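Local coordinates for protein aldo-keto reductase AKR2E4 (Bombyx mori, PDB 3WCZ) that reduces 3-dehydroecdysone with NADPH as cosubstrate, does not use NADH, and may take part in the regulation of molting in the silkworm, at residues A[154-160]-A[176-181]; A[188-193]-A[251-255]. One frame throughout, in Å; residues are numbered along the deposited sequence.

Contact 1: residues A[154-160]-A[176-181]. With NAP (NADP nicotinamide-adenine-dinucleotide phosphate), chain B; EDO (1,2-ethanediol), chain F.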
loop_
_atom_site.group_PDB
_atom_site.type_symbol
_atom_site.label_atom_id
_atom_site.label_comp_id
_atom_site.label_asym_id
_atom_site.label_seq_id
_atom_site.Cartn_x
_atom_site.Cartn_y
_atom_site.Cartn_z
ATOM N N SER A 154 6.979 -7.600 10.847
ATOM C CA SER A 154 7.797 -7.406 9.646
ATOM C C SER A 154 8.027 -5.923 9.399
ATOM O O SER A 154 7.226 -5.097 9.813
ATOM C CB SER A 154 7.093 -7.966 8.402
ATOM O OG SER A 154 6.887 -9.369 8.509
ATOM N N ILE A 155 9.112 -5.619 8.700
ATOM C CA ILE A 155 9.484 -4.257 8.381
ATOM C C ILE A 155 9.777 -4.115 6.897
ATOM O O ILE A 155 10.307 -5.015 6.257
ATOM C CB ILE A 155 10.689 -3.751 9.247
ATOM C CG1 ILE A 155 11.897 -4.698 9.158
ATOM C CG2 ILE A 155 10.227 -3.542 10.682
ATOM C CD1 ILE A 155 13.108 -4.097 9.860
ATOM N N GLY A 156 9.387 -2.971 6.332
ATOM C CA GLY A 156 9.665 -2.679 4.938
ATOM C C GLY A 156 9.697 -1.188 4.678
ATOM O O GLY A 156 9.785 -0.362 5.607
ATOM N N VAL A 157 9.665 -0.846 3.398
ATOM C CA VAL A 157 9.784 0.540 2.993
ATOM C C VAL A 157 8.726 0.891 1.960
ATOM O O VAL A 157 8.006 0.012 1.444
ATOM C CB VAL A 157 11.215 0.833 2.443
ATOM C CG1 VAL A 157 12.256 0.602 3.521
ATOM C CG2 VAL A 157 11.513 0.024 1.151
ATOM N N SER A 158 8.639 2.178 1.647
ATOM C CA SER A 158 7.702 2.650 0.643
ATOM C C SER A 158 8.373 3.798 -0.105
ATOM O O SER A 158 9.148 4.575 0.486
ATOM C CB SER A 158 6.429 3.111 1.351
ATOM O OG SER A 158 5.408 3.510 0.452
ATOM N N ASN A 159 8.081 3.919 -1.390
ATOM C CA ASN A 159 8.613 5.001 -2.206
ATOM C C ASN A 159 10.139 4.994 -2.266
ATOM O O ASN A 159 10.765 6.042 -2.427
ATOM C CB ASN A 159 8.098 6.360 -1.735
ATOM C CG ASN A 159 6.608 6.456 -1.804
ATOM O OD1 ASN A 159 5.884 6.495 -0.783
ATOM N ND2 ASN A 159 6.119 6.513 -3.000
ATOM N N PHE A 160 10.736 3.808 -2.220
ATOM C CA PHE A 160 12.174 3.685 -2.444
ATOM C C PHE A 160 12.458 3.323 -3.899
ATOM O O PHE A 160 11.840 2.408 -4.457
ATOM C CB PHE A 160 12.828 2.618 -1.547
ATOM C CG PHE A 160 13.162 3.096 -0.150
ATOM C CD1 PHE A 160 12.228 3.766 0.624
ATOM C CD2 PHE A 160 14.404 2.819 0.416
ATOM C CE1 PHE A 160 12.539 4.174 1.905
ATOM C CE2 PHE A 160 14.718 3.251 1.704
ATOM C CZ PHE A 160 13.794 3.900 2.443
ATOM N N PRO A 176 14.172 -5.217 3.553
ATOM C CA PRO A 176 12.742 -5.026 3.684
ATOM C C PRO A 176 11.980 -6.226 3.144
ATOM O O PRO A 176 12.425 -6.861 2.173
ATOM C CB PRO A 176 12.485 -3.761 2.859
ATOM C CG PRO A 176 13.663 -3.561 2.049
ATOM C CD PRO A 176 14.801 -4.180 2.728
ATOM N N VAL A 177 10.853 -6.558 3.761
ATOM C CA VAL A 177 9.966 -7.587 3.193
ATOM C C VAL A 177 9.213 -7.072 1.973
ATOM O O VAL A 177 8.869 -7.854 1.095
ATOM C CB VAL A 177 8.918 -8.121 4.195
ATOM C CG1 VAL A 177 9.583 -8.881 5.330
ATOM C CG2 VAL A 177 8.026 -7.002 4.749
ATOM N N ILE A 178 9.018 -5.751 1.925
ATOM C CA ILE A 178 8.140 -5.085 0.975
ATOM C C ILE A 178 8.681 -3.716 0.629
ATOM O O ILE A 178 9.252 -3.047 1.475
ATOM C CB ILE A 178 6.722 -4.949 1.581
ATOM C CG1 ILE A 178 5.969 -6.264 1.314
ATOM C CG2 ILE A 178 5.928 -3.723 0.999
ATOM C CD1 ILE A 178 4.768 -6.489 2.144
ATOM N N ASN A 179 8.472 -3.319 -0.627
ATOM C CA ASN A 179 8.558 -1.942 -1.082
ATOM C C ASN A 179 7.178 -1.585 -1.602
ATOM O O ASN A 179 6.700 -2.212 -2.568
ATOM C CB ASN A 179 9.666 -1.761 -2.140
ATOM C CG ASN A 179 9.913 -0.293 -2.521
ATOM O OD1 ASN A 179 9.563 0.623 -1.785
ATOM N ND2 ASN A 179 10.607 -0.091 -3.638
ATOM N N GLN A 180 6.533 -0.602 -0.965
ATOM C CA GLN A 180 5.213 -0.167 -1.392
ATOM C C GLN A 180 5.351 1.045 -2.305
ATOM O O GLN A 180 5.853 2.102 -1.889
ATOM C CB GLN A 180 4.329 0.144 -0.172
ATOM C CG GLN A 180 2.961 0.701 -0.551
ATOM C CD GLN A 180 1.962 0.959 0.564
ATOM O OE1 GLN A 180 1.305 2.016 0.555
ATOM N NE2 GLN A 180 1.816 0.043 1.501
ATOM N N ILE A 181 4.955 0.868 -3.560
ATOM C CA ILE A 181 5.182 1.880 -4.593
ATOM C C ILE A 181 3.933 1.993 -5.478
ATOM O O ILE A 181 3.041 1.125 -5.451
ATOM C CB ILE A 181 6.436 1.545 -5.452
ATOM C CG1 ILE A 181 6.311 0.159 -6.053
ATOM C CG2 ILE A 181 7.676 1.667 -4.586
ATOM C CD1 ILE A 181 7.405 -0.179 -7.090
HETATM P PA NAP B . -7.167 4.019 -5.438
HETATM O O1A NAP B . -7.446 2.796 -4.669
HETATM O O2A NAP B . -6.161 4.095 -6.479
HETATM O O5B NAP B . -8.457 4.706 -5.985
HETATM C C5B NAP B . -9.564 4.930 -5.165
HETATM C C4B NAP B . -10.767 5.513 -5.892
HETATM O O4B NAP B . -11.341 4.509 -6.751
HETATM C C3B NAP B . -11.860 6.039 -5.042
HETATM O O3B NAP B . -12.361 7.190 -5.679
HETATM C C2B NAP B . -12.822 4.951 -5.033
HETATM O O2B NAP B . -14.152 5.349 -4.767
HETATM C C1B NAP B . -12.699 4.363 -6.414
HETATM N N9A NAP B . -12.998 2.953 -6.555
HETATM C C8A NAP B . -12.634 1.982 -5.693
HETATM N N7A NAP B . -12.946 0.788 -6.154
HETATM C C5A NAP B . -13.551 0.966 -7.370
HETATM C C6A NAP B . -14.089 0.088 -8.316
HETATM N N6A NAP B . -14.144 -1.300 -8.159
HETATM N N1A NAP B . -14.611 0.644 -9.424
HETATM C C2A NAP B . -14.591 1.963 -9.612
HETATM N N3A NAP B . -14.072 2.836 -8.732
HETATM C C4A NAP B . -13.538 2.328 -7.611
HETATM O O3 NAP B . -6.818 5.150 -4.330
HETATM P PN NAP B . -5.561 5.704 -3.524
HETATM O O1N NAP B . -6.112 6.130 -2.213
HETATM O O2N NAP B . -4.870 6.703 -4.383
HETATM O O5D NAP B . -4.552 4.490 -3.336
HETATM C C5D NAP B . -4.921 3.357 -2.623
HETATM C C4D NAP B . -4.248 3.186 -1.255
HETATM O O4D NAP B . -2.848 3.023 -1.386
HETATM C C3D NAP B . -4.377 4.360 -0.339
HETATM O O3D NAP B . -5.683 4.512 0.178
HETATM C C2D NAP B . -3.345 4.083 0.637
HETATM O O2D NAP B . -3.737 3.056 1.502
HETATM C C1D NAP B . -2.211 3.638 -0.261
HETATM N N1N NAP B . -1.268 4.649 -0.754
HETATM C C2N NAP B . -0.016 4.700 -0.263
HETATM C C3N NAP B . 0.871 5.634 -0.738
HETATM C C7N NAP B . 2.243 5.591 -0.181
HETATM O O7N NAP B . 2.727 4.560 0.345
HETATM N N7N NAP B . 3.007 6.682 -0.399
HETATM C C4N NAP B . 0.478 6.599 -1.683
HETATM C C5N NAP B . -0.822 6.531 -2.203
HETATM C C6N NAP B . -1.656 5.537 -1.708
HETATM P P2B NAP B . -15.025 4.706 -3.588
HETATM O O1X NAP B . -16.338 5.512 -3.644
HETATM O O2X NAP B . -15.270 3.299 -3.922
HETATM O O3X NAP B . -14.264 4.913 -2.303
HETATM C C1 EDO F . 9.743 4.552 -6.801
HETATM O O1 EDO F . 8.955 4.967 -7.930
HETATM C C2 EDO F . 9.845 5.675 -5.815
HETATM O O2 EDO F . 8.546 6.188 -5.481
#
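Val157 pairs with Asn179 and Ser158 with Gln180 as two neighbouring parallel strands of the TIM barrel. The backbone bonds run Val177 N to Ile155 O, Val157 N to Ile178 O, Gln180 N to Val157 O and Asn159 N to Gln180 O. Gly156 CA lies 3.5 Å from Ile178 O, close enough that a CB would collide with that oxygen.

On one face of the sheet the Asn179 amide reaches over to the loop after strand 152-158. Its CG stands anti to the backbone N (chi1 -173°), which turns the amide toward Phe160. Asn179 ND2 donates to Phe160 O at 2.9 Å, and that oxygen lies close to the amide plane. Asn179 OD1 takes a weak bond from Phe160 N at 3.4 Å and also rests on Val157 CG2. The amide thus engages the carbonyl and, weakly, the N-H of Phe160. The Phe160 ring leads away from segment 176-181, and Val157 CB sits over one of its faces, offset toward the rim. Trp140 of helix 136-148 covers Val157 from outside.

Ser158 and Gln180 point to the barrel interior. Ser158 OG, turned opposite its own N about the CA-CB bond (chi1 -176°), lies 2.8 Å from Gln180 O. The same Ser158 OG is 2.9 Å from NAP O7N, the carboxamide oxygen of the nicotinamide. Its one proton could serve either oxygen. Asn159 OD1 accepts from the carboxamide nitrogen, NAP N7N, at 2.9 Å, while its ND2 bonds to Tyr206. The extended Gln180 chain brings OE1 within 3.1 Å of ring atom NAP C2N, and its NE2 is held by Asp53.

The carboxamide therefore meets polar groups at both its oxygen and its nitrogen, which would help to set its rotation and so the orientation of the nicotinamide ring.

Contact 2: residues A[188-193]-A[251-255]. With EDO (1,2-ethanediol), chain F.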
loop_
_atom_site.group_PDB
_atom_site.type_symbol
_atom_site.label_atom_id
_atom_site.label_comp_id
_atom_site.label_asym_id
_atom_site.label_seq_id
_atom_site.Cartn_x
_atom_site.Cartn_y
_atom_site.Cartn_z
ATOM N N THR A 188 3.718 2.006 -14.562
ATOM C CA THR A 188 3.798 0.568 -14.390
ATOM C C THR A 188 5.043 0.085 -13.620
ATOM O O THR A 188 5.091 -1.061 -13.153
ATOM C CB THR A 188 3.743 -0.140 -15.736
ATOM O OG1 THR A 188 4.815 0.336 -16.548
ATOM C CG2 THR A 188 2.430 0.100 -16.442
ATOM N N GLN A 189 6.049 0.953 -13.514
ATOM C CA GLN A 189 7.280 0.686 -12.759
ATOM C C GLN A 189 7.850 -0.700 -13.023
ATOM O O GLN A 189 8.237 -1.428 -12.084
ATOM C CB GLN A 189 7.096 0.906 -11.243
ATOM C CG GLN A 189 6.518 2.273 -10.910
ATOM C CD GLN A 189 7.108 2.900 -9.679
ATOM O OE1 GLN A 189 8.340 2.984 -9.532
ATOM N NE2 GLN A 189 6.266 3.393 -8.818
ATOM N N GLU A 190 7.979 -1.082 -14.292
ATOM C CA GLU A 190 8.404 -2.437 -14.589
ATOM C C GLU A 190 9.824 -2.749 -14.108
ATOM O O GLU A 190 10.050 -3.773 -13.468
ATOM C CB GLU A 190 8.167 -2.772 -16.064
ATOM C CG GLU A 190 6.645 -2.843 -16.360
ATOM C CD GLU A 190 6.276 -2.626 -17.828
ATOM O OE1 GLU A 190 6.761 -3.401 -18.638
ATOM O OE2 GLU A 190 5.525 -1.680 -18.180
ATOM N N PRO A 191 10.797 -1.879 -14.394
ATOM C CA PRO A 191 12.143 -2.198 -13.919
ATOM C C PRO A 191 12.253 -2.236 -12.394
ATOM O O PRO A 191 12.924 -3.110 -11.878
ATOM C CB PRO A 191 13.004 -1.097 -14.553
ATOM C CG PRO A 191 12.238 -0.713 -15.806
ATOM C CD PRO A 191 10.811 -0.802 -15.394
ATOM N N LEU A 192 11.594 -1.326 -11.683
ATOM C CA LEU A 192 11.724 -1.318 -10.233
ATOM C C LEU A 192 11.054 -2.537 -9.629
ATOM O O LEU A 192 11.587 -3.134 -8.701
ATOM C CB LEU A 192 11.141 -0.032 -9.631
ATOM C CG LEU A 192 11.252 0.082 -8.099
ATOM C CD1 LEU A 192 12.670 -0.123 -7.598
ATOM C CD2 LEU A 192 10.712 1.423 -7.612
ATOM N N VAL A 193 9.892 -2.913 -10.143
ATOM C CA VAL A 193 9.243 -4.133 -9.669
ATOM C C VAL A 193 10.148 -5.346 -9.880
ATOM O O VAL A 193 10.352 -6.162 -8.974
ATOM C CB VAL A 193 7.876 -4.332 -10.325
ATOM C CG1 VAL A 193 7.358 -5.718 -10.077
ATOM C CG2 VAL A 193 6.906 -3.300 -9.815
ATOM N N ASP A 251 -1.468 -10.459 -11.261
ATOM C CA ASP A 251 -0.731 -11.265 -12.226
ATOM C C ASP A 251 0.704 -10.827 -12.453
ATOM O O ASP A 251 1.529 -11.602 -12.961
ATOM C CB ASP A 251 -1.496 -11.316 -13.561
ATOM C CG ASP A 251 -2.602 -12.353 -13.558
ATOM O OD1 ASP A 251 -2.335 -13.484 -13.127
ATOM O OD2 ASP A 251 -3.752 -12.003 -13.917
ATOM N N ARG A 252 1.026 -9.607 -12.028
ATOM C CA ARG A 252 2.406 -9.146 -11.976
ATOM C C ARG A 252 3.075 -9.496 -10.642
ATOM O O ARG A 252 4.213 -9.084 -10.406
ATOM C CB ARG A 252 2.497 -7.657 -12.279
ATOM C CG ARG A 252 2.243 -7.358 -13.756
ATOM C CD ARG A 252 2.436 -5.897 -14.059
ATOM N NE ARG A 252 3.781 -5.468 -13.714
ATOM C CZ ARG A 252 4.133 -4.220 -13.492
ATOM N NH1 ARG A 252 3.263 -3.250 -13.613
ATOM N NH2 ARG A 252 5.363 -3.939 -13.109
ATOM N N GLY A 253 2.383 -10.237 -9.780
ATOM C CA GLY A 253 2.919 -10.681 -8.502
ATOM C C GLY A 253 2.870 -9.638 -7.411
ATOM O O GLY A 253 3.632 -9.732 -6.445
ATOM N N LEU A 254 2.006 -8.645 -7.548
ATOM C CA LEU A 254 1.929 -7.494 -6.649
ATOM C C LEU A 254 0.749 -7.634 -5.700
ATOM O O LEU A 254 -0.176 -8.432 -5.929
ATOM C CB LEU A 254 1.781 -6.213 -7.473
ATOM C CG LEU A 254 2.723 -6.102 -8.670
ATOM C CD1 LEU A 254 2.480 -4.812 -9.433
ATOM C CD2 LEU A 254 4.165 -6.213 -8.242
ATOM N N ILE A 255 0.803 -6.851 -4.622
ATOM C CA ILE A 255 -0.227 -6.773 -3.603
ATOM C C ILE A 255 -0.933 -5.431 -3.782
ATOM O O ILE A 255 -0.433 -4.409 -3.319
ATOM C CB ILE A 255 0.404 -6.869 -2.203
ATOM C CG1 ILE A 255 1.106 -8.224 -2.038
ATOM C CG2 ILE A 255 -0.633 -6.619 -1.125
ATOM C CD1 ILE A 255 2.142 -8.233 -0.879
HETATM C C1 EDO F . 9.743 4.552 -6.801
HETATM O O1 EDO F . 8.955 4.967 -7.930
HETATM C C2 EDO F . 9.845 5.675 -5.815
HETATM O O2 EDO F . 8.546 6.188 -5.481
HETATM O O HOH W 1 8.014 -5.691 -13.626
#
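The loop residues Thr188 and Gln189 lead into helix 190-198, with Gln189 at the N-cap, and face the turn where helix 241-251 ends in a Schellman motif at Gly253. Arg252 carries most of the contact. Its NH1 and NH2 both donate to one acceptor, Thr188 O, each at 2.9 Å. That oxygen lies in the guanidinium plane, at the edge. The bend at chi3 (58°) turns the group end-on to it.

Glu190 CG lies over one face of the guanidinium, 3.7 Å from Arg252 NH2. The Glu190 carboxylate turns elsewhere: its OE2 accepts from Thr188 OG1 at 2.7 Å. A water links Arg252 NH2 to Glu190 O, and Tyr248 is a further partner of NH1. Val193 CG2 approaches NH2 obliquely, while the other methyl, Val193 CG1, meets Leu254 CD2 at 3.7 Å.

A leucine in place of Arg252 would probably leave Thr188 O without its two donors and the bridging water without its second anchor.

The arrangement joins two connections on the outside of a TIM barrel: the start of helix 190-198, after strand 178-182, is tied to the Schellman turn that leads into the last barrel strand, 255-256.

How the contacts relate
Both contacts belong to one TIM barrel, with centres about 13 Å apart. They come in series along the chain: contact 1 closes before contact 2 opens. Contact 1 lies in the beta-alpha-beta unit formed by strand 152-158, helix 162-170 and strand 178-182. The chain then passes from strand 178-182 into helix 190-198, where contact 2 begins. The two meet directly, as Leu192 packs on Phe160 and Ile181, and Gln189 on Ile181. One ethanediol molecule, probably from the crystallisation liquor, also touches both. The strand that helps to form the nicotinamide site is thus backed by the helix that contact 2 joins to the loop before strand 255-256.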